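Local coordinates for protein acid phosphatase (Bacillus anthracis, PDB 2I33) that probably hydrolyses phosphate monoesters as a magnesium-dependent class C acid phosphatase of the HAD superfamily, at residues A[20-23]-A[24-27]; A[34-37]-A[38-41]. All coordinates share one frame; numbering follows the deposited sequence. Where two conformers were deposited one is given.

Contact 1. Residues A[20-23]-A[24-27]; sequences QLMA and DLWY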
loop_
_atom_site.group_PDB
_atom_site.type_symbol
_atom_site.label_atom_id
_atom_site.label_comp_id
_atom_site.label_asym_id
_atom_site.label_seq_id
_atom_site.Cartn_x
_atom_site.Cartn_y
_atom_site.Cartn_z
ATOM N N GLN A 20 3.215 -16.327 2.863
ATOM C CA GLN A 20 2.716 -15.338 1.879
ATOM C C GLN A 20 1.218 -15.114 1.986
ATOM O O GLN A 20 0.662 -14.191 1.361
ATOM C CB GLN A 20 2.872 -15.870 0.441
ATOM C CG GLN A 20 4.196 -16.466 0.039
ATOM C CD GLN A 20 4.182 -16.977 -1.405
ATOM O OE1 GLN A 20 3.156 -16.898 -2.117
ATOM N NE2 GLN A 20 5.319 -17.507 -1.850
ATOM N N LEU A 21 0.551 -16.013 2.684
ATOM C CA LEU A 21 -0.882 -16.130 2.535
ATOM C C LEU A 21 -1.623 -14.835 2.813
ATOM O O LEU A 21 -2.394 -14.381 1.966
ATOM C CB LEU A 21 -1.426 -17.266 3.368
ATOM C CG LEU A 21 -2.747 -17.790 2.827
ATOM C CD1 LEU A 21 -2.999 -19.222 3.302
ATOM C CD2 LEU A 21 -3.873 -16.886 3.208
ATOM N N MET A 22 -1.372 -14.205 3.956
ATOM C CA MET A 22 -2.085 -12.966 4.274
ATOM C C MET A 22 -1.776 -11.841 3.287
ATOM O O MET A 22 -2.664 -11.109 2.854
ATOM C CB MET A 22 -1.739 -12.522 5.683
ATOM C CG MET A 22 -2.396 -13.367 6.692
ATOM S SD MET A 22 -4.194 -13.223 6.624
ATOM C CE MET A 22 -4.433 -11.770 7.628
ATOM N N ALA A 23 -0.508 -11.699 2.928
ATOM C CA ALA A 23 -0.144 -10.688 1.931
ATOM C C ALA A 23 -0.928 -10.901 0.629
ATOM O O ALA A 23 -1.457 -9.944 0.041
ATOM C CB ALA A 23 1.307 -10.733 1.660
ATOM N N ASP A 24 -0.995 -12.154 0.193
ATOM C CA ASP A 24 -1.674 -12.500 -1.062
ATOM C C ASP A 24 -3.158 -12.268 -0.945
ATOM O O ASP A 24 -3.795 -11.731 -1.858
ATOM C CB ASP A 24 -1.465 -13.976 -1.397
ATOM C CG ASP A 24 -0.062 -14.302 -1.815
ATOM O OD1 ASP A 24 0.772 -13.385 -1.977
ATOM O OD2 ASP A 24 0.214 -15.511 -1.984
ATOM N N LEU A 25 -3.697 -12.648 0.194
ATOM C CA LEU A 25 -5.122 -12.537 0.441
ATOM C C LEU A 25 -5.537 -11.059 0.468
ATOM O O LEU A 25 -6.537 -10.673 -0.107
ATOM C CB LEU A 25 -5.435 -13.210 1.762
ATOM C CG LEU A 25 -6.903 -13.331 2.112
ATOM C CD1 LEU A 25 -7.677 -14.141 1.089
ATOM C CD2 LEU A 25 -6.958 -13.976 3.438
ATOM N N TRP A 26 -4.731 -10.230 1.123
ATOM C CA TRP A 26 -4.960 -8.785 1.118
ATOM C C TRP A 26 -4.953 -8.261 -0.321
ATOM O O TRP A 26 -5.811 -7.500 -0.764
ATOM C CB TRP A 26 -3.852 -8.052 1.895
ATOM C CG TRP A 26 -4.038 -6.582 1.964
ATOM C CD1 TRP A 26 -4.864 -5.884 2.806
ATOM C CD2 TRP A 26 -3.382 -5.606 1.159
ATOM N NE1 TRP A 26 -4.756 -4.534 2.565
ATOM C CE2 TRP A 26 -3.837 -4.342 1.570
ATOM C CE3 TRP A 26 -2.452 -5.681 0.130
ATOM C CZ2 TRP A 26 -3.400 -3.174 1.005
ATOM C CZ3 TRP A 26 -1.999 -4.511 -0.429
ATOM C CH2 TRP A 26 -2.501 -3.264 -0.013
ATOM N N TYR A 27 -3.927 -8.639 -1.043
ATOM C CA TYR A 27 -3.761 -8.089 -2.380
ATOM C C TYR A 27 -4.938 -8.493 -3.276
ATOM O O TYR A 27 -5.436 -7.688 -4.087
ATOM C CB TYR A 27 -2.472 -8.609 -2.969
ATOM C CG TYR A 27 -2.114 -7.853 -4.217
ATOM C CD1 TYR A 27 -1.408 -6.671 -4.145
ATOM C CD2 TYR A 27 -2.493 -8.309 -5.462
ATOM C CE1 TYR A 27 -1.077 -5.936 -5.306
ATOM C CE2 TYR A 27 -2.180 -7.572 -6.618
ATOM C CZ TYR A 27 -1.495 -6.390 -6.536
ATOM O OH TYR A 27 -1.166 -5.679 -7.670
#
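The carbonyls of Gln20, Leu21, Met22 and Ala23 each receive the amide hydrogen of the residue four positions on, and these four i to i+4 bonds link residues 20-23 to residues 24-27 in the helix that runs to residue 29. Asp24 N to Gln20 O measures 2.9 Å, and Trp26 N to Met22 O is shorter at 2.8 Å and nearly straight at 168°. The last of the four, Tyr27 N to Ala23 O, spans 3.0 Å, with the donor tilted 26° from the carbonyl plane.

Around this part of the helix the side chains meet one turn apart. The carboxylate of Asp24 folds back over the preceding turn because its CG sits beside its own backbone N (chi1 -71°); OD2 thereby comes within 3.6 Å of Gln20 CB, while Val81 and Gln77 of helix 74-83 touch the same side chain. On another flank the Leu25 side chain projects outward, with Leu25 CD2 leaning back to lie 4.2 Å from Leu21 CD2. The same methyl, Leu25 CD2, is 4.3 Å from Met22 SD, a branch end against a thioether. Trp26 passes its CB 3.4 Å from Met22 O and then carries the indole off the helix, to meet Trp222 of the second subunit edge-to-face.

All eight residues are buried, although this is a helix near the start of the modelled chain. One flank is polar and faces helix 74-83, whereas Leu21, Met22, Leu25 and Trp26 form an apolar flank closed by the second subunit, so that apolar contacts and backbone hydrogen bonds from Met22 both join the two chains.

Contact 2. Residues A[34-37]-A[38-41]; sequences KALY and YQGY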
loop_
_atom_site.group_PDB
_atom_site.type_symbol
_atom_site.label_atom_id
_atom_site.label_comp_id
_atom_site.label_asym_id
_atom_site.label_seq_id
_atom_site.Cartn_x
_atom_site.Cartn_y
_atom_site.Cartn_z
ATOM N N LYS A 34 -7.460 -2.043 -3.491
ATOM C CA LYS A 34 -8.040 -1.370 -4.671
ATOM C C LYS A 34 -7.997 0.139 -4.501
ATOM O O LYS A 34 -7.659 0.854 -5.438
ATOM C CB LYS A 34 -9.446 -1.857 -4.940
ATOM C CG LYS A 34 -9.508 -3.360 -5.185
ATOM C CD LYS A 34 -10.941 -3.818 -5.332
ATOM C CE LYS A 34 -11.094 -5.264 -5.822
ATOM N NZ LYS A 34 -10.074 -6.231 -5.373
ATOM N N ALA A 35 -8.319 0.616 -3.307
ATOM C CA ALA A 35 -8.335 2.040 -3.021
ATOM C C ALA A 35 -6.952 2.658 -3.183
ATOM O O ALA A 35 -6.799 3.803 -3.643
ATOM C CB ALA A 35 -8.838 2.285 -1.645
ATOM N N LEU A 36 -5.916 1.905 -2.787
ATOM C CA LEU A 36 -4.563 2.379 -2.946
ATOM C C LEU A 36 -4.195 2.485 -4.424
ATOM O O LEU A 36 -3.466 3.382 -4.813
ATOM C CB LEU A 36 -3.580 1.461 -2.253
ATOM C CG LEU A 36 -3.581 1.705 -0.749
ATOM C CD1 LEU A 36 -3.244 0.439 0.040
ATOM C CD2 LEU A 36 -2.659 2.790 -0.370
ATOM N N TYR A 37 -4.680 1.573 -5.247
ATOM C CA TYR A 37 -4.478 1.667 -6.689
ATOM C C TYR A 37 -5.226 2.875 -7.251
ATOM O O TYR A 37 -4.663 3.651 -7.998
ATOM C CB TYR A 37 -4.840 0.364 -7.396
ATOM C CG TYR A 37 -3.665 -0.587 -7.345
ATOM C CD1 TYR A 37 -3.472 -1.395 -6.239
ATOM C CD2 TYR A 37 -2.707 -0.617 -8.338
ATOM C CE1 TYR A 37 -2.371 -2.240 -6.140
ATOM C CE2 TYR A 37 -1.590 -1.456 -8.227
ATOM C CZ TYR A 37 -1.431 -2.259 -7.140
ATOM O OH TYR A 37 -0.360 -3.105 -7.045
ATOM N N TYR A 38 -6.465 3.077 -6.855
ATOM C CA TYR A 38 -7.148 4.298 -7.324
ATOM C C TYR A 38 -6.425 5.546 -6.830
ATOM O O TYR A 38 -6.314 6.549 -7.553
ATOM C CB TYR A 38 -8.586 4.322 -6.855
ATOM C CG TYR A 38 -9.448 3.355 -7.581
ATOM C CD1 TYR A 38 -9.589 3.417 -8.977
ATOM C CD2 TYR A 38 -10.214 2.424 -6.894
ATOM C CE1 TYR A 38 -10.436 2.527 -9.654
ATOM C CE2 TYR A 38 -11.066 1.555 -7.565
ATOM C CZ TYR A 38 -11.159 1.598 -8.946
ATOM O OH TYR A 38 -12.009 0.732 -9.617
ATOM N N GLN A 39 -5.967 5.546 -5.591
ATOM C CA GLN A 39 -5.309 6.720 -5.052
ATOM C C GLN A 39 -4.063 7.032 -5.863
ATOM O O GLN A 39 -3.791 8.176 -6.216
ATOM C CB GLN A 39 -4.867 6.472 -3.615
ATOM C CG GLN A 39 -4.063 7.597 -3.003
ATOM C CD GLN A 39 -4.077 7.529 -1.486
ATOM O OE1 GLN A 39 -5.060 7.933 -0.855
ATOM N NE2 GLN A 39 -3.025 6.907 -0.894
ATOM N N GLY A 40 -3.308 5.987 -6.174
ATOM C CA GLY A 40 -2.086 6.150 -6.955
ATOM C C GLY A 40 -2.411 6.716 -8.343
ATOM O O GLY A 40 -1.822 7.713 -8.797
ATOM N N TYR A 41 -3.366 6.110 -9.018
ATOM C CA TYR A 41 -3.712 6.574 -10.361
ATOM C C TYR A 41 -4.390 7.931 -10.358
ATOM O O TYR A 41 -4.166 8.744 -11.280
ATOM C CB TYR A 41 -4.471 5.507 -11.148
ATOM C CG TYR A 41 -3.545 4.411 -11.645
ATOM C CD1 TYR A 41 -2.535 4.691 -12.568
ATOM C CD2 TYR A 41 -3.642 3.105 -11.149
ATOM C CE1 TYR A 41 -1.696 3.710 -12.998
ATOM C CE2 TYR A 41 -2.787 2.107 -11.590
ATOM C CZ TYR A 41 -1.808 2.425 -12.495
ATOM O OH TYR A 41 -0.934 1.470 -12.957
#
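Tyr41 meets the ring edge of Tyr37, one turn earlier in helix 31-54. Its CB stands 3.7 Å from Tyr37 O, the carbonyl that also accepts a hydrogen bond from Tyr41 N, 3.0 Å away (N-H...O 172°). With CG beside the backbone N (chi1 -76°), the ring leans toward that carbonyl: Tyr41 CG lies 3.9 Å from Tyr37 O, and Tyr41 CD2 comes to 3.4 Å from the same Tyr37 O, approaching obliquely. One atom further out, Tyr41 CE2 is 4.2 Å from Tyr37 CD2 and near the plane of the Tyr37 ring. At the tip, OH leaves the pair and hydrogen-bonds Thr69 O.

Tyr38 likewise meets the carbonyl one turn back, its CD2 3.3 Å from Lys34 O. Elsewhere on the helix, Leu36 and Gln39 lie side by side, and NE2 of Gln39 is hydrogen-bonded to Ile213 O of the second subunit.

Phe214 stacks on the Tyr37 ring and also meets Tyr41, while Tyr37 OH bonds to Glu68 O. The i, i+4 pair Tyr37 and Tyr41 thus packs against the segment that follows magnesium ligands Asp65 and Asp67, the Asp-x-Asp site of the HAD superfamily.

In the fold
Contacts 1 and 2 lie on consecutive helices, 21-29 and 31-54, with their centres about 18 Å apart, yet side chains from their facing ends meet directly. Tyr27 OH and Tyr37 OH are 2.8 Å apart, a probable hydrogen bond, and Trp26 CZ2 packs 3.7 Å from Leu36 CD1. The two tyrosine side chains approach the magnesium ion held by Asp65, Asp67 and Asp180, to about 8 Å for Tyr27 and about 7 Å for Tyr37, which places them in its surroundings rather than among its ligands. Both contacts also touch the second subunit, so these helices contribute to the dimer interface as well as to the surroundings of the metal.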